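Local structure of alpha-glucosidase ([Eubacterium] rectale, 6PNR) at residues A[117-122]-A[476-481]; A[231-236]-A[561-566]; A[484-489]-A[570-575]; A[552-557]-A[597-602]. The protein probably hydrolyses alpha-linked sulfoquinovosides, as a glycoside hydrolase of family 31, releasing the sulfonated sugar found in plant sulfolipids. All coordinates share one frame; numbering follows the deposited sequence.

In the fold
Three of the four contacts tie the catalytic TIM barrel to the beta-rich parts before and after it; interaction 2 joins the chain entering the barrel to helix 538-568. Interaction 1 seats helix 469-481 against the end of strand 114-118. Interaction 3, centred about 9 Å from interaction 1, joins the loop after this helix to 570-575, where the C-terminal sheet begins. Interactions 2 and 4 share helix 538-568, their centres about 15 Å apart, and interaction 4 sets it against strand 599-601, in the sheet that interaction 3 also reaches. Along the chain interaction 1 closes before 3 and 4 open and alternates with 2; the segments of 2, 3 and 4 alternate, interlocking barrel and C-terminal region.

Interaction 1: A[117-122]-A[476-481]; sequences CGEQMS and ALSAGM
Ser478 OG is gripped from two directions: it accepts the backbone N-H of Gln120, N to OG 2.7 Å with an N-H...O angle of 160°, and it is also hydrogen-bonded to Cys474 O one turn back in its own helix. A serine suits the place because one small hydroxyl can accept from the loop while giving its proton to a carbonyl of the helix. Its first torsion (chi1 57°) sets OG between the backbone N and the carbonyl carbon, tucked against the preceding turn yet still facing the N-H of the loop. Ser478 CB rests on the carbonyl oxygen of Gly118, 3.5 Å away. One residue further along the helix, the methyl of Ala479 meets the first methylene of Glu119, CB to CB 4.2 Å, and the smallness of alanine allows the backbones to come close, Glu119 CA to Ala479 CA 4.5 Å.

Gly118 has a positive phi (94°), in a conformation where a side chain would press on the carbonyl of Cys117. From there the loop is held in shape by Gln120, whose chain bends at chi2 and brings NE2 back to Cys117 O at 3.0 Å; the oxygen lies close to the amide plane.

The contact joins the end of strand 114-118, outermost in its eight-stranded sheet, and the loop after it to helix 469-481. Every touching residue is buried, and the two bonds at Ser478 OG imply that a polar hydroxyl can be kept in this interior with its hydrogen-bonding capacity used.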
loop_
_atom_site.group_PDB
_atom_site.type_symbol
_atom_site.label_atom_id
_atom_site.label_comp_id
_atom_site.label_asym_id
_atom_site.label_seq_id
_atom_site.Cartn_x
_atom_site.Cartn_y
_atom_site.Cartn_z
ATOM N N CYS A 117 21.303 -7.264 5.056
ATOM C CA CYS A 117 20.086 -7.926 4.579
ATOM C C CYS A 117 20.153 -8.185 3.078
ATOM O O CYS A 117 19.148 -8.089 2.371
ATOM C CB CYS A 117 18.829 -7.132 4.945
ATOM S SG CYS A 117 18.393 -7.352 6.706
ATOM N N GLY A 118 21.348 -8.531 2.592
ATOM C CA GLY A 118 21.533 -8.829 1.181
ATOM C C GLY A 118 21.987 -7.633 0.376
ATOM O O GLY A 118 22.639 -6.733 0.905
ATOM N N GLU A 119 21.657 -7.606 -0.909
ATOM C CA GLU A 119 21.931 -6.451 -1.752
ATOM C C GLU A 119 20.714 -5.534 -1.676
ATOM O O GLU A 119 19.640 -5.883 -2.176
ATOM C CB GLU A 119 22.218 -6.884 -3.191
ATOM C CG GLU A 119 22.428 -5.734 -4.171
ATOM C CD GLU A 119 22.372 -6.188 -5.622
ATOM O OE1 GLU A 119 21.433 -6.939 -5.973
ATOM O OE2 GLU A 119 23.270 -5.802 -6.409
ATOM N N GLN A 120 20.878 -4.371 -1.052
ATOM C CA GLN A 120 19.803 -3.408 -0.863
ATOM C C GLN A 120 20.021 -2.234 -1.810
ATOM O O GLN A 120 21.133 -1.694 -1.880
ATOM C CB GLN A 120 19.759 -2.940 0.593
ATOM C CG GLN A 120 19.281 -4.028 1.554
ATOM C CD GLN A 120 17.815 -4.426 1.327
ATOM O OE1 GLN A 120 17.002 -3.620 0.857
ATOM N NE2 GLN A 120 17.476 -5.672 1.668
ATOM N N MET A 121 18.967 -1.860 -2.554
ATOM C CA MET A 121 19.072 -0.862 -3.616
ATOM C C MET A 121 18.656 0.536 -3.178
ATOM O O MET A 121 19.031 1.512 -3.838
ATOM C CB MET A 121 18.213 -1.264 -4.830
ATOM C CG MET A 121 18.360 -2.735 -5.292
ATOM S SD MET A 121 20.071 -3.285 -5.574
ATOM C CE MET A 121 20.546 -2.242 -6.946
ATOM N N SER A 122 17.909 0.665 -2.086
ATOM C CA SER A 122 17.452 1.974 -1.610
ATOM C C SER A 122 18.151 2.439 -0.340
ATOM O O SER A 122 18.538 3.608 -0.249
ATOM C CB SER A 122 15.936 1.955 -1.364
ATOM O OG SER A 122 15.192 1.939 -2.586
ATOM N N ALA A 476 26.120 -2.071 -4.260
ATOM C CA ALA A 476 27.506 -2.492 -4.124
ATOM C C ALA A 476 27.937 -2.487 -2.664
ATOM O O ALA A 476 28.545 -3.450 -2.182
ATOM C CB ALA A 476 28.411 -1.587 -4.952
ATOM N N LEU A 477 27.608 -1.418 -1.942
ATOM C CA LEU A 477 27.990 -1.326 -0.535
ATOM C C LEU A 477 27.319 -2.420 0.294
ATOM O O LEU A 477 27.979 -3.123 1.068
ATOM C CB LEU A 477 27.646 0.064 0.003
ATOM C CG LEU A 477 28.470 1.227 -0.549
ATOM C CD1 LEU A 477 27.941 2.548 -0.000
ATOM C CD2 LEU A 477 29.966 1.051 -0.194
ATOM N N SER A 478 26.005 -2.596 0.136
ATOM C CA SER A 478 25.295 -3.592 0.942
ATOM C C SER A 478 25.758 -5.012 0.614
ATOM O O SER A 478 26.001 -5.820 1.521
ATOM C CB SER A 478 23.788 -3.456 0.736
ATOM O OG SER A 478 23.471 -3.577 -0.633
ATOM N N ALA A 479 25.877 -5.345 -0.678
ATOM C CA ALA A 479 26.339 -6.686 -1.046
ATOM C C ALA A 479 27.715 -6.969 -0.463
ATOM O O ALA A 479 27.984 -8.086 0.008
ATOM C CB ALA A 479 26.382 -6.851 -2.566
ATOM N N GLY A 480 28.594 -5.969 -0.492
ATOM C CA GLY A 480 29.949 -6.161 -0.009
ATOM C C GLY A 480 29.994 -6.431 1.479
ATOM O O GLY A 480 30.800 -7.242 1.943
ATOM N N MET A 481 29.125 -5.766 2.249
ATOM C CA MET A 481 29.053 -6.042 3.676
ATOM C C MET A 481 28.544 -7.455 3.953
ATOM O O MET A 481 28.760 -7.975 5.054
ATOM C CB MET A 481 28.168 -5.000 4.376
ATOM C CG MET A 481 28.765 -3.588 4.419
ATOM S SD MET A 481 30.401 -3.540 5.233
ATOM C CE MET A 481 29.976 -4.133 6.866
#

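Interaction 2: A[231-236]-A[561-566]; sequences QPKLPD and LVEENA
Gln231 and Asn565 join their amides where the chain leading into the TIM barrel runs past helix 538-568. Followed outward, Gln231 starts with CB, 4.0 Å from Asn565 ND2; the chain then bends at chi2 (91°), and CD lies 3.8 Å from that same nitrogen. At the tip, OE1 accepts from Asn565 ND2, 2.9 Å between the two atoms, in a nearly straight bond (174°). The donor sits well above the carbonyl plane of Gln231 but in the amide plane of Asn565, and the two amide planes are 45° apart. OE1 also takes the N-H of Gly485, while NE2 donates to Gln448 O and Gly483 O, so an amide, with acceptor and donor on one tip, suits this buried junction.

Beyond it, Val562 CG1 packs against Leu234 CG, the two branched side chains crossing at about a right angle. At the solvent side Lys233 and Glu563 run alongside each other, their methylenes touching and their opposite charges near but beyond salt-bridge distance. Ala566, small enough to let the loop approach, places its CB 3.2 Å from Gln231 O. Water 3 bridges the two backbones, donating to Pro232 O and Val562 O and accepting from Asn565 ND2 at 2.8 Å.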
loop_
_atom_site.group_PDB
_atom_site.type_symbol
_atom_site.label_atom_id
_atom_site.label_comp_id
_atom_site.label_asym_id
_atom_site.label_seq_id
_atom_site.Cartn_x
_atom_site.Cartn_y
_atom_site.Cartn_z
ATOM N N GLN A 231 35.016 -15.489 -3.132
ATOM C CA GLN A 231 35.027 -15.587 -4.584
ATOM C C GLN A 231 36.450 -15.842 -5.094
ATOM O O GLN A 231 37.425 -15.418 -4.466
ATOM C CB GLN A 231 34.481 -14.297 -5.207
ATOM C CG GLN A 231 33.010 -13.983 -4.846
ATOM C CD GLN A 231 32.883 -13.130 -3.592
ATOM O OE1 GLN A 231 33.251 -11.953 -3.591
ATOM N NE2 GLN A 231 32.350 -13.718 -2.517
ATOM N N PRO A 232 36.600 -16.509 -6.236
ATOM C CA PRO A 232 37.923 -16.595 -6.863
ATOM C C PRO A 232 38.332 -15.237 -7.409
ATOM O O PRO A 232 37.529 -14.311 -7.519
ATOM C CB PRO A 232 37.739 -17.608 -8.001
ATOM C CG PRO A 232 36.331 -18.109 -7.892
ATOM C CD PRO A 232 35.560 -17.148 -7.059
ATOM N N LYS A 233 39.605 -15.128 -7.775
ATOM C CA LYS A 233 40.042 -13.985 -8.563
ATOM C C LYS A 233 39.343 -13.995 -9.919
ATOM O O LYS A 233 38.967 -15.048 -10.443
ATOM C CB LYS A 233 41.561 -14.013 -8.746
ATOM C CG LYS A 233 42.309 -13.970 -7.419
ATOM C CD LYS A 233 43.817 -13.781 -7.595
ATOM C CE LYS A 233 44.456 -14.931 -8.358
ATOM N NZ LYS A 233 45.913 -14.672 -8.622
ATOM N N LEU A 234 39.138 -12.804 -10.471
ATOM C CA LEU A 234 38.593 -12.694 -11.815
ATOM C C LEU A 234 39.652 -13.088 -12.849
ATOM O O LEU A 234 40.846 -12.859 -12.640
ATOM C CB LEU A 234 38.115 -11.266 -12.089
ATOM C CG LEU A 234 36.898 -10.778 -11.319
ATOM C CD1 LEU A 234 36.721 -9.289 -11.544
ATOM C CD2 LEU A 234 35.641 -11.532 -11.765
ATOM N N PRO A 235 39.236 -13.655 -13.986
ATOM C CA PRO A 235 40.204 -13.987 -15.042
ATOM C C PRO A 235 40.981 -12.758 -15.489
ATOM O O PRO A 235 40.435 -11.657 -15.572
ATOM C CB PRO A 235 39.326 -14.533 -16.174
ATOM C CG PRO A 235 38.055 -14.984 -15.509
ATOM C CD PRO A 235 37.859 -14.042 -14.344
ATOM N N ASP A 236 42.276 -12.955 -15.789
ATOM C CA ASP A 236 43.108 -11.828 -16.204
ATOM C C ASP A 236 42.539 -11.108 -17.424
ATOM O O ASP A 236 42.757 -9.903 -17.579
ATOM C CB ASP A 236 44.538 -12.285 -16.510
ATOM C CG ASP A 236 45.473 -12.114 -15.325
ATOM O OD1 ASP A 236 45.096 -11.417 -14.358
ATOM O OD2 ASP A 236 46.587 -12.683 -15.358
ATOM N N LEU A 561 43.064 -5.505 -5.591
ATOM C CA LEU A 561 41.824 -5.475 -4.820
ATOM C C LEU A 561 41.033 -6.763 -4.996
ATOM O O LEU A 561 40.486 -7.303 -4.025
ATOM C CB LEU A 561 40.960 -4.282 -5.230
ATOM C CG LEU A 561 41.586 -2.892 -5.190
ATOM C CD1 LEU A 561 40.513 -1.841 -5.360
ATOM C CD2 LEU A 561 42.357 -2.661 -3.886
ATOM N N VAL A 562 40.940 -7.256 -6.229
ATOM C CA VAL A 562 40.236 -8.517 -6.452
ATOM C C VAL A 562 40.970 -9.654 -5.750
ATOM O O VAL A 562 40.355 -10.554 -5.167
ATOM C CB VAL A 562 40.076 -8.771 -7.962
ATOM C CG1 VAL A 562 39.414 -10.107 -8.212
ATOM C CG2 VAL A 562 39.256 -7.628 -8.616
ATOM N N GLU A 563 42.301 -9.613 -5.764
ATOM C CA GLU A 563 43.055 -10.639 -5.052
ATOM C C GLU A 563 42.855 -10.527 -3.545
ATOM O O GLU A 563 42.738 -11.548 -2.855
ATOM C CB GLU A 563 44.538 -10.539 -5.407
ATOM C CG GLU A 563 45.386 -11.628 -4.770
ATOM C CD GLU A 563 46.826 -11.581 -5.240
ATOM O OE1 GLU A 563 47.363 -10.457 -5.378
ATOM O OE2 GLU A 563 47.406 -12.665 -5.483
ATOM N N GLU A 564 42.816 -9.299 -3.019
ATOM C CA GLU A 564 42.508 -9.109 -1.601
ATOM C C GLU A 564 41.124 -9.647 -1.264
ATOM O O GLU A 564 40.933 -10.286 -0.219
ATOM C CB GLU A 564 42.617 -7.621 -1.232
ATOM C CG GLU A 564 42.537 -7.336 0.277
ATOM C CD GLU A 564 42.622 -5.847 0.627
ATOM O OE1 GLU A 564 42.895 -5.024 -0.280
ATOM O OE2 GLU A 564 42.402 -5.500 1.814
ATOM N N ASN A 565 40.142 -9.403 -2.141
ATOM C CA ASN A 565 38.810 -9.954 -1.926
ATOM C C ASN A 565 38.848 -11.476 -1.863
ATOM O O ASN A 565 38.244 -12.090 -0.974
ATOM C CB ASN A 565 37.858 -9.485 -3.035
ATOM C CG ASN A 565 36.450 -9.995 -2.828
ATOM O OD1 ASN A 565 35.789 -9.613 -1.866
ATOM N ND2 ASN A 565 35.987 -10.870 -3.710
ATOM N N ALA A 566 39.564 -12.105 -2.806
ATOM C CA ALA A 566 39.646 -13.563 -2.819
ATOM C C ALA A 566 40.387 -14.109 -1.600
ATOM O O ALA A 566 40.093 -15.223 -1.153
ATOM C CB ALA A 566 40.324 -14.043 -4.105
HETATM O O HOH W 1 35.704 -13.243 -1.571
HETATM O O HOH W 2 39.085 -17.183 -2.722
HETATM O O HOH W 3 37.806 -11.958 -5.601
#

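Interaction 3: A[484-489]-A[570-575]; sequences CGLTHS and HPVQRP
With chi1 at 175°, Val572 swings CG1 opposite its backbone N and brings CG2 over Gly485 O and toward Leu486, whose chi2 of -180° carries CD1 away from the contact and leaves CD2 as the branch turned to Val572; Leu486 CD2 to Val572 CG2 is 3.8 Å. These branched side chains make the apolar part of the contact. Beside them Val572 N donates to Gly485 O, 3.1 Å apart. Water 4 also donates to this oxygen and accepts from Gln573 N, so the carbonyl takes one N-H directly and the next through the water.

Gly485 CA touches Pro571 CB at 3.7 Å, and glycine suits the place because a side chain would run into the backbone at Pro571 CA. Gln573 reaches out, extended beyond CG, and its OE1 lies 3.7 Å from the methyl CG2 of Thr487, the side chains crossing at about a right angle. Water 5 links Gln573 OE1 to Thr487 N.

Arg574 NE donates back to Pro571 O at 2.8 Å, holding the turn, while NH2 forms a salt bridge with Glu564. The contact thus lies among helix 469-481, touched by Thr487 and Gln573, helix 538-568, touched by Leu486 and Val572, and strand 593-595, beside strand 573-574.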
loop_
_atom_site.group_PDB
_atom_site.type_symbol
_atom_site.label_atom_id
_atom_site.label_comp_id
_atom_site.label_asym_id
_atom_site.label_seq_id
_atom_site.Cartn_x
_atom_site.Cartn_y
_atom_site.Cartn_z
ATOM N N CYS A 484 29.862 -10.504 -0.576
ATOM C CA CYS A 484 29.911 -10.563 -2.037
ATOM C C CYS A 484 30.679 -9.326 -2.490
ATOM O O CYS A 484 30.107 -8.244 -2.663
ATOM C CB CYS A 484 28.509 -10.634 -2.640
ATOM S SG CYS A 484 27.719 -12.237 -2.378
ATOM N N GLY A 485 31.991 -9.496 -2.670
ATOM C CA GLY A 485 32.924 -8.408 -2.888
ATOM C C GLY A 485 33.190 -8.025 -4.320
ATOM O O GLY A 485 33.930 -7.063 -4.562
ATOM N N LEU A 486 32.620 -8.754 -5.285
ATOM C CA LEU A 486 32.774 -8.444 -6.703
ATOM C C LEU A 486 31.400 -8.145 -7.283
ATOM O O LEU A 486 30.530 -9.013 -7.272
ATOM C CB LEU A 486 33.401 -9.608 -7.470
ATOM C CG LEU A 486 34.696 -10.192 -6.905
ATOM C CD1 LEU A 486 35.165 -11.328 -7.803
ATOM C CD2 LEU A 486 35.725 -9.116 -6.814
ATOM N N THR A 487 31.214 -6.940 -7.806
ATOM C CA THR A 487 29.950 -6.627 -8.451
ATOM C C THR A 487 30.173 -5.589 -9.545
ATOM O O THR A 487 31.262 -5.024 -9.687
ATOM C CB THR A 487 28.902 -6.161 -7.428
ATOM O OG1 THR A 487 27.600 -6.182 -8.039
ATOM C CG2 THR A 487 29.223 -4.763 -6.912
ATOM N N HIS A 488 29.116 -5.341 -10.317
ATOM C CA HIS A 488 29.151 -4.375 -11.407
ATOM C C HIS A 488 27.713 -4.067 -11.816
ATOM O O HIS A 488 26.762 -4.542 -11.194
ATOM C CB HIS A 488 29.992 -4.893 -12.581
ATOM C CG HIS A 488 29.333 -5.951 -13.418
ATOM N ND1 HIS A 488 29.186 -7.256 -12.996
ATOM C CD2 HIS A 488 28.857 -5.913 -14.689
ATOM C CE1 HIS A 488 28.634 -7.973 -13.962
ATOM N NE2 HIS A 488 28.422 -7.178 -14.999
ATOM N N SER A 489 27.549 -3.238 -12.844
ATOM C CA SER A 489 26.206 -2.911 -13.318
ATOM C C SER A 489 26.199 -2.794 -14.835
ATOM O O SER A 489 27.256 -2.676 -15.470
ATOM C CB SER A 489 25.686 -1.603 -12.689
ATOM O OG SER A 489 26.592 -0.532 -12.946
ATOM N N HIS A 570 37.571 -8.736 1.942
ATOM C CA HIS A 570 37.423 -7.285 1.890
ATOM C C HIS A 570 36.878 -6.923 0.519
ATOM O O HIS A 570 37.580 -7.141 -0.484
ATOM C CB HIS A 570 38.750 -6.566 2.107
ATOM C CG HIS A 570 39.491 -7.010 3.334
ATOM N ND1 HIS A 570 40.859 -6.874 3.467
ATOM C CD2 HIS A 570 39.055 -7.578 4.484
ATOM C CE1 HIS A 570 41.234 -7.352 4.642
ATOM N NE2 HIS A 570 40.158 -7.779 5.282
ATOM N N PRO A 571 35.675 -6.363 0.422
ATOM C CA PRO A 571 35.074 -6.111 -0.896
ATOM C C PRO A 571 35.846 -5.053 -1.670
ATOM O O PRO A 571 36.527 -4.200 -1.099
ATOM C CB PRO A 571 33.657 -5.631 -0.557
ATOM C CG PRO A 571 33.763 -5.047 0.842
ATOM C CD PRO A 571 34.837 -5.878 1.539
ATOM N N VAL A 572 35.733 -5.116 -2.999
ATOM C CA VAL A 572 36.382 -4.107 -3.834
ATOM C C VAL A 572 35.796 -2.722 -3.557
ATOM O O VAL A 572 36.530 -1.734 -3.443
ATOM C CB VAL A 572 36.275 -4.488 -5.318
ATOM C CG1 VAL A 572 36.845 -3.381 -6.183
ATOM C CG2 VAL A 572 37.009 -5.801 -5.577
ATOM N N GLN A 573 34.474 -2.624 -3.448
ATOM C CA GLN A 573 33.794 -1.364 -3.160
ATOM C C GLN A 573 33.383 -1.403 -1.696
ATOM O O GLN A 573 32.529 -2.207 -1.313
ATOM C CB GLN A 573 32.578 -1.165 -4.074
ATOM C CG GLN A 573 32.956 -1.103 -5.557
ATOM C CD GLN A 573 31.748 -0.921 -6.473
ATOM O OE1 GLN A 573 31.397 -1.817 -7.237
ATOM N NE2 GLN A 573 31.123 0.247 -6.407
ATOM N N ARG A 574 33.987 -0.526 -0.884
ATOM C CA ARG A 574 33.921 -0.536 0.571
ATOM C C ARG A 574 33.232 0.710 1.100
ATOM O O ARG A 574 33.386 1.799 0.538
ATOM C CB ARG A 574 35.333 -0.602 1.177
ATOM C CG ARG A 574 36.186 -1.659 0.528
ATOM C CD ARG A 574 37.627 -1.651 0.989
ATOM N NE ARG A 574 38.394 -2.635 0.219
ATOM C CZ ARG A 574 39.678 -2.916 0.410
ATOM N NH1 ARG A 574 40.363 -2.292 1.365
ATOM N NH2 ARG A 574 40.278 -3.819 -0.361
ATOM N N PRO A 575 32.492 0.588 2.196
ATOM C CA PRO A 575 31.908 1.778 2.812
ATOM C C PRO A 575 32.993 2.597 3.493
ATOM O O PRO A 575 34.037 2.078 3.899
ATOM C CB PRO A 575 30.912 1.200 3.822
ATOM C CG PRO A 575 31.466 -0.124 4.172
ATOM C CD PRO A 575 32.157 -0.642 2.934
HETATM O O HOH W 4 32.621 -4.672 -4.218
HETATM O O HOH W 5 32.724 -4.484 -6.985
#

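Interaction 4: A[552-557]-A[597-602]; sequences TMLAPY and RDMLIA
Tyr557 lays the far end of its ring obliquely against Asp598 and Met599, where helix 538-568 packs on the antiparallel sheet of the C-terminal region. With CG anti to the backbone N (chi1 175°), the ring points out from the helix to the residues before strand 599-601. At the tip Tyr557 OH accepts the backbone N-H of Asp598, N to OH 3.0 Å with an angle of 152° at the hydrogen, and the same oxygen is hydrogen-bonded to Phe595 O. Tyrosine suits this site: the backbones stay far apart, Tyr557 CA to Asp598 CA 9.2 Å, and a long, rigid ring spans the gap with a hydroxyl that meets both an N-H and a carbonyl.

Asp598 CB touches the same end of the ring, 3.4 Å from Tyr557 OH, with the carboxylate plane only 18° from that of the ring. The carboxylate itself is engaged elsewhere, OD1 in a salt bridge with Arg649 and OD2 with the hydroxyl of Ser652; an aspartate here can thus serve the tyrosine with its backbone and the C-terminal chain with its acid.

Met599, long and apolar, lies obliquely against the ring. Its CG lies 4.0 Å from Tyr557 CE2, and the sulfur makes an oblique Met-aromatic contact, 5.2 Å from the ring centroid. Phe654 and Phe658 add edge-to-face contacts with Tyr557, and Phe658, on helix 655-665, also touches Leu554 and Met599. One turn before the tyrosine, Leu554 completes the apolar patch, with its CD2 methyl 4.2 Å from Met599 SD.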
loop_
_atom_site.group_PDB
_atom_site.type_symbol
_atom_site.label_atom_id
_atom_site.label_comp_id
_atom_site.label_asym_id
_atom_site.label_seq_id
_atom_site.Cartn_x
_atom_site.Cartn_y
_atom_site.Cartn_z
ATOM N N THR A 552 41.787 0.200 -17.956
ATOM C CA THR A 552 42.959 -0.658 -18.133
ATOM C C THR A 552 44.176 -0.112 -17.389
ATOM O O THR A 552 44.977 -0.889 -16.866
ATOM C CB THR A 552 43.285 -0.851 -19.614
ATOM O OG1 THR A 552 43.657 0.404 -20.204
ATOM C CG2 THR A 552 42.085 -1.448 -20.347
ATOM N N MET A 553 44.336 1.213 -17.324
ATOM C CA MET A 553 45.461 1.779 -16.583
ATOM C C MET A 553 45.347 1.495 -15.087
ATOM O O MET A 553 46.369 1.308 -14.408
ATOM C CB MET A 553 45.553 3.285 -16.853
ATOM C CG MET A 553 45.884 3.606 -18.299
ATOM S SD MET A 553 45.777 5.370 -18.649
ATOM C CE MET A 553 47.206 5.974 -17.733
ATOM N N LEU A 554 44.119 1.436 -14.563
ATOM C CA LEU A 554 43.904 1.130 -13.154
ATOM C C LEU A 554 44.134 -0.342 -12.834
ATOM O O LEU A 554 44.332 -0.678 -11.660
ATOM C CB LEU A 554 42.473 1.511 -12.732
ATOM C CG LEU A 554 42.088 2.991 -12.622
ATOM C CD1 LEU A 554 40.577 3.168 -12.598
ATOM C CD2 LEU A 554 42.700 3.607 -11.368
ATOM N N ALA A 555 44.097 -1.211 -13.842
ATOM C CA ALA A 555 44.099 -2.658 -13.617
ATOM C C ALA A 555 45.160 -3.171 -12.650
ATOM O O ALA A 555 44.840 -4.082 -11.862
ATOM C CB ALA A 555 44.248 -3.387 -14.962
ATOM N N PRO A 556 46.413 -2.705 -12.674
ATOM C CA PRO A 556 47.374 -3.217 -11.688
ATOM C C PRO A 556 46.914 -2.991 -10.264
ATOM O O PRO A 556 47.163 -3.838 -9.403
ATOM C CB PRO A 556 48.659 -2.439 -12.005
ATOM C CG PRO A 556 48.536 -2.072 -13.438
ATOM C CD PRO A 556 47.067 -1.833 -13.675
ATOM N N TYR A 557 46.227 -1.874 -9.996
ATOM C CA TYR A 557 45.639 -1.633 -8.684
ATOM C C TYR A 557 44.401 -2.501 -8.466
ATOM O O TYR A 557 44.265 -3.163 -7.427
ATOM C CB TYR A 557 45.298 -0.140 -8.547
ATOM C CG TYR A 557 44.562 0.226 -7.275
ATOM C CD1 TYR A 557 45.151 0.042 -6.025
ATOM C CD2 TYR A 557 43.277 0.779 -7.322
ATOM C CE1 TYR A 557 44.471 0.389 -4.845
ATOM C CE2 TYR A 557 42.592 1.127 -6.150
ATOM C CZ TYR A 557 43.188 0.925 -4.923
ATOM O OH TYR A 557 42.507 1.267 -3.773
ATOM N N ARG A 597 41.526 0.497 -0.483
ATOM C CA ARG A 597 41.892 1.424 0.583
ATOM C C ARG A 597 42.400 2.755 0.051
ATOM O O ARG A 597 42.413 3.746 0.787
ATOM C CB ARG A 597 42.967 0.808 1.497
ATOM C CG ARG A 597 43.135 1.572 2.825
ATOM C CD ARG A 597 43.863 0.746 3.887
ATOM N NE ARG A 597 45.255 0.502 3.520
ATOM C CZ ARG A 597 46.251 1.345 3.778
ATOM N NH1 ARG A 597 46.007 2.484 4.412
ATOM N NH2 ARG A 597 47.495 1.050 3.411
ATOM N N ASP A 598 42.810 2.816 -1.203
ATOM C CA ASP A 598 43.579 3.960 -1.654
ATOM C C ASP A 598 42.783 4.966 -2.472
ATOM O O ASP A 598 43.362 5.971 -2.902
ATOM C CB ASP A 598 44.788 3.484 -2.459
ATOM C CG ASP A 598 45.836 2.799 -1.589
ATOM O OD1 ASP A 598 45.562 2.559 -0.396
ATOM O OD2 ASP A 598 46.931 2.502 -2.102
ATOM N N MET A 599 41.486 4.744 -2.700
ATOM C CA MET A 599 40.708 5.657 -3.528
ATOM C C MET A 599 39.324 5.886 -2.948
ATOM O O MET A 599 38.717 4.972 -2.384
ATOM C CB MET A 599 40.559 5.144 -4.965
ATOM C CG MET A 599 41.848 5.072 -5.743
ATOM S SD MET A 599 41.559 5.004 -7.532
ATOM C CE MET A 599 41.346 6.750 -7.911
ATOM N N LEU A 600 38.830 7.116 -3.090
ATOM C CA LEU A 600 37.454 7.448 -2.756
ATOM C C LEU A 600 36.742 7.850 -4.038
ATOM O O LEU A 600 37.237 8.697 -4.787
ATOM C CB LEU A 600 37.363 8.571 -1.719
ATOM C CG LEU A 600 35.932 8.769 -1.198
ATOM C CD1 LEU A 600 35.968 9.156 0.265
ATOM C CD2 LEU A 600 35.148 9.836 -2.002
ATOM N N ILE A 601 35.599 7.224 -4.296
ATOM C CA ILE A 601 34.797 7.490 -5.484
ATOM C C ILE A 601 33.449 8.013 -5.028
ATOM O O ILE A 601 32.809 7.409 -4.159
ATOM C CB ILE A 601 34.617 6.232 -6.354
ATOM C CG1 ILE A 601 35.949 5.463 -6.485
ATOM C CG2 ILE A 601 34.044 6.631 -7.719
ATOM C CD1 ILE A 601 37.095 6.279 -7.135
ATOM N N ALA A 602 33.026 9.134 -5.614
ATOM C CA ALA A 602 31.735 9.765 -5.325
ATOM C C ALA A 602 31.053 10.057 -6.654
ATOM O O ALA A 602 31.155 11.171 -7.180
ATOM C CB ALA A 602 31.916 11.046 -4.513
#